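Local structure of putative Fe-S biosynthesis protein (2QGO) at residues A[6-11]-A[88-93]; A[22-27]-A[52-57]; A[62-67]-A[76-81]; A[84-89]-A[101-106]. The protein is a putative Fe-S biosynthesis protein that probably takes part in the assembly of iron-sulphur clusters. All coordinates share one frame; numbering follows the deposited sequence.

How the contacts relate
Strand 6-8, near the N terminus, pairs with strand 88-93 in contact 1 and closes the longest loop. Contacts 2 and 3 lie within that loop, one after the other. Contact 2 joins strands 25-30 and 50-55. Contact 3 joins residues 62-67, on the other outermost strand of the mixed sheet, to 76-81. Contact 4 begins where contact 1 ends, shares Met88 and Val89 with it, and closes a short loop holding strand 96-101. A probable hydrogen bond from Ile6 N to Ala67 O joins contacts 1 and 3. Packing adds to this: Met90 meets Ile52, Ile27 meets Tyr62, and Ile66 meets both Ile6 and Met88. Contacts 2 and 4, centres about 21 Å apart, do not touch.

Contact 1 (A[6-11]-A[88-93]); sequences IKFTDN and MVMDYN
Met90 and Ile6 have the most surface covered here, on one face of a parallel strand pair, 6-8 with 88-93. The CB of Met90 lies 3.7 Å from CD2 of the Phe8 ring, and the two side chains run side by side. Met90 then bends at its second and third torsions. Ile6 lays CG1 against Met88 on the paired strand, 3.8 Å from its CB. CG1 is placed there by a first torsion of -169°, opposite the backbone N. CD1 of Ile6 reaches CB of Met90 at 4.3 Å. Leu97 and Leu99 of strand 96-101 also pack on Met90, and helix 10-18 covers Phe8.

Three backbone bonds tie the strands: Lys7 N to Met88 O, Met90 N to Lys7 O, and Thr9 N to Met90 O. The last is nearly straight, with 168° at the hydrogen.

Beyond the strand pair Thr9 takes over. Its OG1 donates to Asp91 OD1 at 2.6 Å, on the anti side of the carboxylate and 24° out of its plane. The same OG1 accepts from Ala12 N and so caps helix 10-18. Asp91 OD1 also takes a weak bond from Tyr92 N. On this side CG2 of Thr9 meets CG1 of Val89 at 3.8 Å.

The hydroxyl thus serves as donor to the strand and acceptor to the helix. This fixes its rotation and ties the helix start to strand 88-93.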
loop_
_atom_site.group_PDB
_atom_site.type_symbol
_atom_site.label_atom_id
_atom_site.label_comp_id
_atom_site.label_asym_id
_atom_site.label_seq_id
_atom_site.Cartn_x
_atom_site.Cartn_y
_atom_site.Cartn_z
ATOM N N ILE A 6 7.461 0.512 -8.687
ATOM C CA ILE A 6 7.899 0.264 -7.328
ATOM C C ILE A 6 8.666 -1.034 -7.211
ATOM O O ILE A 6 8.456 -1.962 -7.986
ATOM C CB ILE A 6 6.675 0.207 -6.374
ATOM C CG1 ILE A 6 7.134 0.223 -4.916
ATOM C CG2 ILE A 6 5.851 -1.061 -6.647
ATOM C CD1 ILE A 6 5.982 0.332 -3.918
ATOM N N LYS A 7 9.552 -1.097 -6.231
ATOM C CA LYS A 7 10.327 -2.306 -5.985
ATOM C C LYS A 7 10.273 -2.593 -4.489
ATOM O O LYS A 7 10.286 -1.663 -3.674
ATOM C CB LYS A 7 11.789 -2.126 -6.436
ATOM C CG LYS A 7 12.602 -3.415 -6.349
ATOM C CD LYS A 7 13.888 -3.344 -7.165
ATOM C CE LYS A 7 14.491 -4.746 -7.375
ATOM N NZ LYS A 7 15.735 -4.707 -8.213
ATOM N N PHE A 8 10.185 -3.875 -4.134
ATOM C CA PHE A 8 10.146 -4.284 -2.731
ATOM C C PHE A 8 11.461 -4.986 -2.408
ATOM O O PHE A 8 11.841 -5.935 -3.095
ATOM C CB PHE A 8 9.004 -5.270 -2.463
ATOM C CG PHE A 8 7.636 -4.749 -2.809
ATOM C CD1 PHE A 8 7.181 -4.766 -4.123
ATOM C CD2 PHE A 8 6.791 -4.255 -1.816
ATOM C CE1 PHE A 8 5.899 -4.300 -4.449
ATOM C CE2 PHE A 8 5.503 -3.786 -2.130
ATOM C CZ PHE A 8 5.063 -3.812 -3.450
ATOM N N THR A 9 12.154 -4.529 -1.369
ATOM C CA THR A 9 13.413 -5.156 -0.984
ATOM C C THR A 9 13.141 -6.578 -0.485
ATOM O O THR A 9 11.987 -6.961 -0.271
ATOM C CB THR A 9 14.121 -4.366 0.146
ATOM O OG1 THR A 9 13.350 -4.450 1.354
ATOM C CG2 THR A 9 14.284 -2.907 -0.251
ATOM N N ASP A 10 14.199 -7.360 -0.298
ATOM C CA ASP A 10 14.032 -8.724 0.181
ATOM C C ASP A 10 13.318 -8.767 1.527
ATOM O O ASP A 10 12.458 -9.617 1.756
ATOM C CB ASP A 10 15.387 -9.438 0.296
ATOM C CG ASP A 10 15.997 -9.755 -1.061
ATOM O OD1 ASP A 10 15.233 -10.086 -2.002
ATOM O OD2 ASP A 10 17.242 -9.690 -1.188
ATOM N N ASN A 11 13.678 -7.854 2.420
ATOM C CA ASN A 11 13.067 -7.809 3.742
ATOM C C ASN A 11 11.594 -7.409 3.682
ATOM O O ASN A 11 10.789 -7.884 4.485
ATOM C CB ASN A 11 13.857 -6.860 4.650
ATOM C CG ASN A 11 15.263 -7.373 4.942
ATOM O OD1 ASN A 11 15.666 -8.427 4.447
ATOM N ND2 ASN A 11 16.015 -6.630 5.745
ATOM N N MET A 88 9.716 4.148 -6.723
ATOM C CA MET A 88 9.512 3.872 -5.314
ATOM C C MET A 88 10.099 2.549 -4.858
ATOM O O MET A 88 10.196 1.586 -5.614
ATOM C CB MET A 88 8.024 3.900 -4.969
ATOM C CG MET A 88 7.391 5.272 -5.108
ATOM S SD MET A 88 5.624 5.264 -4.737
ATOM C CE MET A 88 5.007 4.572 -6.260
ATOM N N VAL A 89 10.488 2.529 -3.597
ATOM C CA VAL A 89 11.046 1.354 -2.975
ATOM C C VAL A 89 10.346 1.164 -1.636
ATOM O O VAL A 89 10.203 2.112 -0.861
ATOM C CB VAL A 89 12.563 1.517 -2.724
ATOM C CG1 VAL A 89 13.075 0.366 -1.864
ATOM C CG2 VAL A 89 13.315 1.563 -4.052
ATOM N N MET A 90 9.879 -0.054 -1.382
ATOM C CA MET A 90 9.247 -0.365 -0.106
ATOM C C MET A 90 10.248 -1.258 0.629
ATOM O O MET A 90 10.703 -2.265 0.103
ATOM C CB MET A 90 7.915 -1.105 -0.303
ATOM C CG MET A 90 7.104 -1.305 0.996
ATOM S SD MET A 90 6.347 0.224 1.656
ATOM C CE MET A 90 4.858 0.357 0.574
ATOM N N ASP A 91 10.604 -0.869 1.843
ATOM C CA ASP A 91 11.556 -1.636 2.634
ATOM C C ASP A 91 10.957 -1.968 3.995
ATOM O O ASP A 91 9.897 -1.455 4.357
ATOM C CB ASP A 91 12.846 -0.829 2.795
ATOM C CG ASP A 91 13.944 -1.610 3.477
ATOM O OD1 ASP A 91 13.989 -2.850 3.327
ATOM O OD2 ASP A 91 14.783 -0.978 4.157
ATOM N N TYR A 92 11.632 -2.837 4.737
ATOM C CA TYR A 92 11.175 -3.235 6.058
ATOM C C TYR A 92 12.380 -3.376 6.983
ATOM O O TYR A 92 13.313 -4.107 6.677
ATOM C CB TYR A 92 10.429 -4.578 6.001
ATOM C CG TYR A 92 9.793 -4.950 7.326
ATOM C CD1 TYR A 92 8.606 -4.352 7.738
ATOM C CD2 TYR A 92 10.423 -5.831 8.207
ATOM C CE1 TYR A 92 8.057 -4.613 9.001
ATOM C CE2 TYR A 92 9.880 -6.100 9.480
ATOM C CZ TYR A 92 8.699 -5.485 9.867
ATOM O OH TYR A 92 8.156 -5.725 11.113
ATOM N N ASN A 93 12.363 -2.666 8.104
ATOM C CA ASN A 93 13.453 -2.734 9.084
ATOM C C ASN A 93 13.040 -1.947 10.322
ATOM O O ASN A 93 12.193 -1.061 10.241
ATOM C CB ASN A 93 14.773 -2.192 8.490
ATOM C CG ASN A 93 14.691 -0.733 8.084
ATOM O OD1 ASN A 93 14.951 0.171 8.887
ATOM N ND2 ASN A 93 14.328 -0.493 6.825
#

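Contact 2 (A[22-27]-A[52-57]); sequences LDKILI and IIWLDK
Two antiparallel neighbours of the mixed sheet, strands 25-30 and 50-55, meet here. Ile25 with Leu55 and Ile27 with Ile53 are hydrogen-bonded pairs. Leu26 with Trp54 is the non-hydrogen-bonded pair between them. The four backbone bonds run both ways in each pair; the one from Ile53 N to Ile27 O is nearly straight, at 171°.

Ile25, Ile27, Ile53 and Leu55 share one face. CD1 of Ile27 meets CD1 of Leu55 at 3.4 Å, tighter than usual carbon contact. CG1 of Ile25 rests on the backbone of Lys57, 3.7 Å from its C. Tyr37 also packs on Ile53 and Leu55.

On the other face CD2 of Leu26 sits between two partners, 3.7 Å from CB of Trp54 and 3.9 Å from CG2 of Ile52. Next to them Lys24 lies alongside Trp54, its CE 3.9 Å from CZ3 of the indole. The lysine chain bends at its second torsion, -72°, and is extended from there to the amine. NZ then forms a salt bridge with Asp56 OD1 at 2.6 Å, on the syn lone pair. Asp56 OD2 lies in the indole plane, at the ring edge. An alanine in place of Lys24 would probably leave the Asp56 carboxylate without its charged mate and uncover part of the indole.

The lysine therefore works twice: its methylenes pack on the indole, and its amine probably offsets the charge of Asp56 just past the strand end.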
loop_
_atom_site.group_PDB
_atom_site.type_symbol
_atom_site.label_atom_id
_atom_site.label_comp_id
_atom_site.label_asym_id
_atom_site.label_seq_id
_atom_site.Cartn_x
_atom_site.Cartn_y
_atom_site.Cartn_z
ATOM N N LEU A 22 1.302 -10.958 0.271
ATOM C CA LEU A 22 2.086 -10.659 -0.926
ATOM C C LEU A 22 1.378 -11.051 -2.225
ATOM O O LEU A 22 1.619 -10.473 -3.283
ATOM C CB LEU A 22 3.444 -11.365 -0.846
ATOM C CG LEU A 22 4.437 -11.100 -1.987
ATOM C CD1 LEU A 22 4.787 -9.619 -2.059
ATOM C CD2 LEU A 22 5.683 -11.931 -1.764
ATOM N N ASP A 23 0.499 -12.035 -2.122
ATOM C CA ASP A 23 -0.255 -12.561 -3.252
ATOM C C ASP A 23 -1.610 -11.875 -3.411
ATOM O O ASP A 23 -2.382 -12.211 -4.303
ATOM C CB ASP A 23 -0.489 -14.056 -3.029
ATOM C CG ASP A 23 -1.375 -14.328 -1.811
ATOM O OD1 ASP A 23 -1.015 -13.902 -0.676
ATOM O OD2 ASP A 23 -2.446 -14.958 -1.992
ATOM N N LYS A 24 -1.899 -10.921 -2.537
ATOM C CA LYS A 24 -3.174 -10.227 -2.559
ATOM C C LYS A 24 -3.206 -8.989 -3.445
ATOM O O LYS A 24 -2.191 -8.568 -4.001
ATOM C CB LYS A 24 -3.540 -9.797 -1.139
ATOM C CG LYS A 24 -3.616 -10.922 -0.121
ATOM C CD LYS A 24 -4.835 -11.789 -0.335
ATOM C CE LYS A 24 -5.016 -12.759 0.810
ATOM N NZ LYS A 24 -6.179 -13.648 0.550
ATOM N N ILE A 25 -4.398 -8.409 -3.565
ATOM C CA ILE A 25 -4.552 -7.182 -4.315
ATOM C C ILE A 25 -4.087 -6.123 -3.321
ATOM O O ILE A 25 -4.652 -5.996 -2.233
ATOM C CB ILE A 25 -6.028 -6.920 -4.682
ATOM C CG1 ILE A 25 -6.550 -8.050 -5.577
ATOM C CG2 ILE A 25 -6.167 -5.555 -5.348
ATOM C CD1 ILE A 25 -5.733 -8.273 -6.852
ATOM N N LEU A 26 -3.045 -5.384 -3.670
ATOM C CA LEU A 26 -2.539 -4.357 -2.764
ATOM C C LEU A 26 -2.862 -2.962 -3.270
ATOM O O LEU A 26 -2.767 -2.685 -4.464
ATOM C CB LEU A 26 -1.026 -4.494 -2.581
ATOM C CG LEU A 26 -0.554 -5.834 -2.024
ATOM C CD1 LEU A 26 0.961 -5.823 -1.924
ATOM C CD2 LEU A 26 -1.192 -6.087 -0.649
ATOM N N ILE A 27 -3.252 -2.097 -2.346
ATOM C CA ILE A 27 -3.596 -0.722 -2.665
ATOM C C ILE A 27 -2.744 0.216 -1.825
ATOM O O ILE A 27 -2.845 0.225 -0.601
ATOM C CB ILE A 27 -5.085 -0.447 -2.358
ATOM C CG1 ILE A 27 -5.966 -1.361 -3.208
ATOM C CG2 ILE A 27 -5.405 1.025 -2.587
ATOM C CD1 ILE A 27 -7.437 -1.337 -2.813
ATOM N N ILE A 52 -0.716 0.425 3.236
ATOM C CA ILE A 52 -0.956 -0.625 2.255
ATOM C C ILE A 52 -2.254 -1.305 2.641
ATOM O O ILE A 52 -2.385 -1.831 3.741
ATOM C CB ILE A 52 0.161 -1.694 2.261
ATOM C CG1 ILE A 52 1.391 -1.165 1.524
ATOM C CG2 ILE A 52 -0.345 -2.988 1.608
ATOM C CD1 ILE A 52 1.128 -0.867 0.051
ATOM N N ILE A 53 -3.211 -1.291 1.731
ATOM C CA ILE A 53 -4.490 -1.925 1.987
ATOM C C ILE A 53 -4.547 -3.176 1.134
ATOM O O ILE A 53 -4.269 -3.115 -0.058
ATOM C CB ILE A 53 -5.654 -0.991 1.582
ATOM C CG1 ILE A 53 -5.503 0.356 2.289
ATOM C CG2 ILE A 53 -6.988 -1.637 1.902
ATOM C CD1 ILE A 53 -5.325 0.251 3.793
ATOM N N TRP A 54 -4.882 -4.314 1.730
ATOM C CA TRP A 54 -4.980 -5.526 0.930
ATOM C C TRP A 54 -6.425 -5.997 0.759
ATOM O O TRP A 54 -7.254 -5.849 1.657
ATOM C CB TRP A 54 -4.110 -6.655 1.508
ATOM C CG TRP A 54 -4.540 -7.203 2.824
ATOM C CD1 TRP A 54 -4.102 -6.816 4.055
ATOM C CD2 TRP A 54 -5.452 -8.291 3.044
ATOM N NE1 TRP A 54 -4.677 -7.598 5.031
ATOM C CE2 TRP A 54 -5.510 -8.510 4.439
ATOM C CE3 TRP A 54 -6.225 -9.100 2.198
ATOM C CZ2 TRP A 54 -6.308 -9.509 5.009
ATOM C CZ3 TRP A 54 -7.026 -10.097 2.765
ATOM C CH2 TRP A 54 -7.059 -10.289 4.159
ATOM N N LEU A 55 -6.714 -6.546 -0.416
ATOM C CA LEU A 55 -8.047 -7.045 -0.743
ATOM C C LEU A 55 -7.916 -8.362 -1.498
ATOM O O LEU A 55 -6.809 -8.786 -1.835
ATOM C CB LEU A 55 -8.793 -6.043 -1.634
ATOM C CG LEU A 55 -9.097 -4.625 -1.146
ATOM C CD1 LEU A 55 -9.720 -3.846 -2.303
ATOM C CD2 LEU A 55 -10.055 -4.650 0.045
ATOM N N ASP A 56 -9.044 -9.014 -1.765
ATOM C CA ASP A 56 -8.996 -10.269 -2.510
ATOM C C ASP A 56 -9.396 -10.109 -3.969
ATOM O O ASP A 56 -9.174 -10.999 -4.785
ATOM C CB ASP A 56 -9.838 -11.330 -1.814
ATOM C CG ASP A 56 -9.102 -11.949 -0.647
ATOM O OD1 ASP A 56 -8.073 -12.611 -0.895
ATOM O OD2 ASP A 56 -9.524 -11.761 0.514
ATOM N N LYS A 57 -9.964 -8.950 -4.285
ATOM C CA LYS A 57 -10.372 -8.608 -5.639
ATOM C C LYS A 57 -10.086 -7.126 -5.825
ATOM O O LYS A 57 -9.943 -6.382 -4.850
ATOM C CB LYS A 57 -11.861 -8.897 -5.860
ATOM C CG LYS A 57 -12.188 -10.386 -5.932
ATOM C CD LYS A 57 -13.643 -10.645 -6.339
ATOM C CE LYS A 57 -13.825 -10.712 -7.862
ATOM N NZ LYS A 57 -13.386 -9.470 -8.575
#

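Contact 3 (A[62-67]-A[76-81]); sequences YPVKIA and TSDFDK
Thr76 N donates to Val64 O at 2.9 Å. The return bond, Val64 N to Thr76 O, is weak at 3.2 Å. Tyr62 approaches Ser77 and, three residues on, Asp80, which are themselves linked. Ser77 OG donates to Asp80 OD2 at 2.7 Å, on the anti side and 30° out of the carboxylate plane. The same OG accepts from Asp80 N at 3.2 Å. Asp80 OD1 is taken by Thr30 N, so both carboxylate oxygens have a donor.

Ser77 is the N-cap of the short, weakly bonded helix 78-81. Its hydroxyl sits between the backbone N and the carbonyl carbon (first torsion 65°), which turns it toward the first turn of the helix. An alanine at Ser77 would probably leave Asp80 N without its cap and one Asp80 oxygen without this donor. Thr76, the residue before the cap, pairs with Val64 as an antiparallel hydrogen-bonded pair at the edge of the mixed sheet.

The Tyr62 ring packs against the cap. CD1 lies 3.5 Å from CB of Ser77, and Asp80 OD2 meets the ring edge in plane, 3.6 Å from CE1. Ring and carboxylate planes are 27° apart. CB of Val64 lies 3.9 Å from CG2 of Thr76, the two side chains side by side. The Ile66 and Thr76 side chains cross at about a right angle, with CD1 of Ile66 4.1 Å from CB of Thr76. The hydroxyl of Thr76 bonds to Leu28 O in strand 25-30.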
loop_
_atom_site.group_PDB
_atom_site.type_symbol
_atom_site.label_atom_id
_atom_site.label_comp_id
_atom_site.label_asym_id
_atom_site.label_seq_id
_atom_site.Cartn_x
_atom_site.Cartn_y
_atom_site.Cartn_z
ATOM N N TYR A 62 -9.736 2.197 -7.302
ATOM C CA TYR A 62 -8.268 2.228 -7.345
ATOM C C TYR A 62 -7.801 1.361 -8.510
ATOM O O TYR A 62 -7.258 0.274 -8.306
ATOM C CB TYR A 62 -7.706 1.679 -6.033
ATOM C CG TYR A 62 -8.100 2.493 -4.823
ATOM C CD1 TYR A 62 -7.411 3.653 -4.484
ATOM C CD2 TYR A 62 -9.189 2.123 -4.040
ATOM C CE1 TYR A 62 -7.802 4.434 -3.394
ATOM C CE2 TYR A 62 -9.588 2.896 -2.947
ATOM C CZ TYR A 62 -8.888 4.050 -2.633
ATOM O OH TYR A 62 -9.281 4.824 -1.572
ATOM N N PRO A 63 -7.976 1.854 -9.749
ATOM C CA PRO A 63 -7.619 1.176 -10.994
ATOM C C PRO A 63 -6.209 1.323 -11.539
ATOM O O PRO A 63 -5.801 0.542 -12.402
ATOM C CB PRO A 63 -8.626 1.758 -11.965
ATOM C CG PRO A 63 -8.567 3.211 -11.584
ATOM C CD PRO A 63 -8.568 3.174 -10.045
ATOM N N VAL A 64 -5.475 2.322 -11.062
ATOM C CA VAL A 64 -4.129 2.570 -11.557
ATOM C C VAL A 64 -3.084 1.582 -11.057
ATOM O O VAL A 64 -2.842 1.458 -9.856
ATOM C CB VAL A 64 -3.679 3.988 -11.202
ATOM C CG1 VAL A 64 -2.342 4.293 -11.887
ATOM C CG2 VAL A 64 -4.751 4.981 -11.617
ATOM N N LYS A 65 -2.450 0.893 -11.996
ATOM C CA LYS A 65 -1.442 -0.090 -11.653
ATOM C C LYS A 65 -0.081 0.532 -11.426
ATOM O O LYS A 65 0.334 1.438 -12.147
ATOM C CB LYS A 65 -1.333 -1.143 -12.756
ATOM C CG LYS A 65 -2.575 -2.006 -12.902
ATOM C CD LYS A 65 -2.407 -3.026 -14.018
ATOM C CE LYS A 65 -3.603 -3.961 -14.087
ATOM N NZ LYS A 65 -3.502 -4.899 -15.250
ATOM N N ILE A 66 0.600 0.052 -10.396
ATOM C CA ILE A 66 1.931 0.514 -10.088
ATOM C C ILE A 66 2.809 -0.604 -10.613
ATOM O O ILE A 66 2.770 -1.725 -10.108
ATOM C CB ILE A 66 2.142 0.689 -8.569
ATOM C CG1 ILE A 66 1.167 1.739 -8.032
ATOM C CG2 ILE A 66 3.567 1.146 -8.292
ATOM C CD1 ILE A 66 1.244 1.958 -6.523
ATOM N N ALA A 67 3.577 -0.295 -11.651
ATOM C CA ALA A 67 4.453 -1.273 -12.267
ATOM C C ALA A 67 5.546 -1.759 -11.323
ATOM O O ALA A 67 6.062 -1.005 -10.503
ATOM C CB ALA A 67 5.074 -0.685 -13.523
ATOM N N THR A 76 -3.361 1.969 -7.075
ATOM C CA THR A 76 -3.542 3.262 -6.431
ATOM C C THR A 76 -4.608 4.026 -7.219
ATOM O O THR A 76 -5.205 3.481 -8.145
ATOM C CB THR A 76 -2.232 4.074 -6.390
ATOM O OG1 THR A 76 -2.371 5.146 -5.451
ATOM C CG2 THR A 76 -1.904 4.650 -7.759
ATOM N N SER A 77 -4.864 5.274 -6.843
ATOM C CA SER A 77 -5.867 6.075 -7.539
ATOM C C SER A 77 -5.245 7.320 -8.152
ATOM O O SER A 77 -4.088 7.654 -7.882
ATOM C CB SER A 77 -7.003 6.475 -6.583
ATOM O OG SER A 77 -6.560 7.337 -5.548
ATOM N N ASP A 78 -6.007 8.008 -8.991
ATOM C CA ASP A 78 -5.485 9.208 -9.626
ATOM C C ASP A 78 -5.156 10.251 -8.571
ATOM O O ASP A 78 -4.180 10.992 -8.687
ATOM C CB ASP A 78 -6.485 9.726 -10.669
ATOM C CG ASP A 78 -6.450 8.898 -11.954
ATOM O OD1 ASP A 78 -5.330 8.671 -12.467
ATOM O OD2 ASP A 78 -7.524 8.468 -12.454
ATOM N N PHE A 79 -5.949 10.286 -7.512
ATOM C CA PHE A 79 -5.694 11.232 -6.436
ATOM C C PHE A 79 -4.425 10.894 -5.659
ATOM O O PHE A 79 -3.591 11.762 -5.386
ATOM C CB PHE A 79 -6.853 11.241 -5.451
ATOM C CG PHE A 79 -6.565 12.025 -4.206
ATOM C CD1 PHE A 79 -6.439 13.416 -4.262
ATOM C CD2 PHE A 79 -6.390 11.379 -2.983
ATOM C CE1 PHE A 79 -6.143 14.154 -3.116
ATOM C CE2 PHE A 79 -6.094 12.109 -1.824
ATOM C CZ PHE A 79 -5.969 13.497 -1.890
ATOM N N ASP A 80 -4.302 9.630 -5.272
ATOM C CA ASP A 80 -3.151 9.186 -4.495
ATOM C C ASP A 80 -1.827 9.191 -5.260
ATOM O O ASP A 80 -0.774 9.346 -4.653
ATOM C CB ASP A 80 -3.414 7.786 -3.920
ATOM C CG ASP A 80 -4.481 7.787 -2.840
ATOM O OD1 ASP A 80 -4.237 8.346 -1.742
ATOM O OD2 ASP A 80 -5.571 7.227 -3.085
ATOM N N LYS A 81 -1.867 9.043 -6.581
ATOM C CA LYS A 81 -0.619 9.018 -7.340
ATOM C C LYS A 81 0.136 10.345 -7.367
ATOM O O LYS A 81 1.347 10.364 -7.605
ATOM C CB LYS A 81 -0.860 8.532 -8.772
ATOM C CG LYS A 81 -1.708 9.468 -9.595
ATOM C CD LYS A 81 -1.934 8.952 -11.014
ATOM C CE LYS A 81 -2.723 9.993 -11.797
ATOM N NZ LYS A 81 -3.156 9.525 -13.139
#

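Contact 4 (A[84-89]-A[101-106]); sequences LGPNMV and SDEGLL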
loop_
_atom_site.group_PDB
_atom_site.type_symbol
_atom_site.label_atom_id
_atom_site.label_comp_id
_atom_site.label_asym_id
_atom_site.label_seq_id
_atom_site.Cartn_x
_atom_site.Cartn_y
_atom_site.Cartn_z
ATOM N N LEU A 84 2.677 10.260 -4.588
ATOM C CA LEU A 84 3.652 9.177 -4.617
ATOM C C LEU A 84 4.832 9.736 -5.392
ATOM O O LEU A 84 4.755 10.855 -5.905
ATOM C CB LEU A 84 3.070 7.937 -5.306
ATOM C CG LEU A 84 1.833 7.385 -4.582
ATOM C CD1 LEU A 84 1.267 6.175 -5.321
ATOM C CD2 LEU A 84 2.219 7.013 -3.153
ATOM N N GLY A 85 5.924 8.986 -5.474
ATOM C CA GLY A 85 7.081 9.498 -6.185
ATOM C C GLY A 85 7.613 8.546 -7.227
ATOM O O GLY A 85 7.143 7.415 -7.324
ATOM N N PRO A 86 8.603 8.975 -8.023
ATOM C CA PRO A 86 9.206 8.148 -9.075
ATOM C C PRO A 86 10.184 7.108 -8.535
ATOM O O PRO A 86 10.982 7.402 -7.643
ATOM C CB PRO A 86 9.894 9.178 -9.963
ATOM C CG PRO A 86 10.365 10.199 -8.958
ATOM C CD PRO A 86 9.160 10.340 -8.035
ATOM N N ASN A 87 10.110 5.897 -9.081
ATOM C CA ASN A 87 10.982 4.792 -8.683
ATOM C C ASN A 87 10.902 4.528 -7.184
ATOM O O ASN A 87 11.891 4.655 -6.459
ATOM C CB ASN A 87 12.429 5.095 -9.088
ATOM C CG ASN A 87 12.582 5.305 -10.585
ATOM O OD1 ASN A 87 13.196 6.281 -11.031
ATOM N ND2 ASN A 87 12.024 4.392 -11.367
ATOM N N MET A 88 9.716 4.148 -6.723
ATOM C CA MET A 88 9.512 3.872 -5.314
ATOM C C MET A 88 10.099 2.549 -4.858
ATOM O O MET A 88 10.196 1.586 -5.614
ATOM C CB MET A 88 8.024 3.900 -4.969
ATOM C CG MET A 88 7.391 5.272 -5.108
ATOM S SD MET A 88 5.624 5.264 -4.737
ATOM C CE MET A 88 5.007 4.572 -6.260
ATOM N N VAL A 89 10.488 2.529 -3.597
ATOM C CA VAL A 89 11.046 1.354 -2.975
ATOM C C VAL A 89 10.346 1.164 -1.636
ATOM O O VAL A 89 10.203 2.112 -0.861
ATOM C CB VAL A 89 12.563 1.517 -2.724
ATOM C CG1 VAL A 89 13.075 0.366 -1.864
ATOM C CG2 VAL A 89 13.315 1.563 -4.052
ATOM N N SER A 101 11.440 7.079 -2.449
ATOM C CA SER A 101 11.592 7.245 -3.893
ATOM C C SER A 101 12.908 7.964 -4.171
ATOM O O SER A 101 13.726 8.129 -3.268
ATOM C CB SER A 101 10.430 8.075 -4.448
ATOM O OG SER A 101 10.503 9.402 -3.964
ATOM N N ASP A 102 13.105 8.398 -5.415
ATOM C CA ASP A 102 14.327 9.117 -5.777
ATOM C C ASP A 102 14.399 10.467 -5.065
ATOM O O ASP A 102 15.476 11.048 -4.930
ATOM C CB ASP A 102 14.406 9.358 -7.285
ATOM C CG ASP A 102 14.504 8.078 -8.081
ATOM O OD1 ASP A 102 15.170 7.123 -7.620
ATOM O OD2 ASP A 102 13.925 8.040 -9.184
ATOM N N GLU A 103 13.252 10.960 -4.606
ATOM C CA GLU A 103 13.187 12.248 -3.924
ATOM C C GLU A 103 13.419 12.151 -2.416
ATOM O O GLU A 103 13.544 13.173 -1.733
ATOM C CB GLU A 103 11.834 12.902 -4.218
ATOM C CG GLU A 103 11.439 12.773 -5.688
ATOM C CD GLU A 103 10.229 13.604 -6.067
ATOM O OE1 GLU A 103 9.159 13.447 -5.428
ATOM O OE2 GLU A 103 10.356 14.421 -7.016
ATOM N N GLY A 104 13.487 10.929 -1.897
ATOM C CA GLY A 104 13.717 10.753 -0.476
ATOM C C GLY A 104 12.685 9.889 0.230
ATOM O O GLY A 104 11.905 9.186 -0.414
ATOM N N LEU A 105 12.688 9.944 1.562
ATOM C CA LEU A 105 11.759 9.163 2.367
ATOM C C LEU A 105 10.354 9.752 2.329
ATOM O O LEU A 105 10.161 10.938 2.569
ATOM C CB LEU A 105 12.240 9.083 3.823
ATOM C CG LEU A 105 11.352 8.289 4.798
ATOM C CD1 LEU A 105 11.327 6.815 4.405
ATOM C CD2 LEU A 105 11.887 8.444 6.221
ATOM N N LEU A 106 9.383 8.901 2.022
ATOM C CA LEU A 106 7.978 9.293 1.940
ATOM C C LEU A 106 7.258 9.005 3.252
ATOM O O LEU A 106 6.452 9.808 3.719
ATOM C CB LEU A 106 7.294 8.531 0.800
ATOM C CG LEU A 106 7.586 9.052 -0.608
ATOM C CD1 LEU A 106 7.367 7.955 -1.640
ATOM C CD2 LEU A 106 6.684 10.252 -0.883
HETATM O O HOH W 1 14.501 5.012 -5.766
#
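Asp102 has its CG opposite the carbonyl carbon, with a first torsion of -64°, which brings the carboxylate over to Pro86 and Asn87. Ser101 differs: its OG stands between the backbone N and the carbonyl carbon, at 67°. From there OG accepts from Glu103 N at 3.2 Å and forms an ST turn. The CB of Ser101 is left to face the carbonyl of Pro86, 3.3 Å from its O.

A backbone hydrogen bond crosses the contact. Asp102 N donates to Pro86 O at 3.2 Å, with 168° at the hydrogen. A water adds another link, donating to Asn87 O at 2.7 Å and to Asp102 OD1 at 2.9 Å. The carboxylate of Asp102 also lies against Asn87, with OD2 3.3 Å from CB. CD of Pro86 meets the end of Glu103, 4.0 Å from its CD, and the two side chains cross at about a right angle.

Gly85 packs against Ser101, its C 4.0 Å from CB of Ser101. A side chain there would probably crowd Ser101 OG. Farther in, CD1 of Leu106 makes a loose apolar touch with CG of Met88.

Residues 101-104 form a type I beta turn, closed by bonds in both directions between Ser101 and Gly104. The turn joins strand 96-101 to strand 104-114 as a hairpin. The chain entering strand 88-93 lies against this turn. Leu84 and Leu106 both pack on Phe50 of strand 50-55, and Leu99 of strand 96-101 touches Met88 and Leu106.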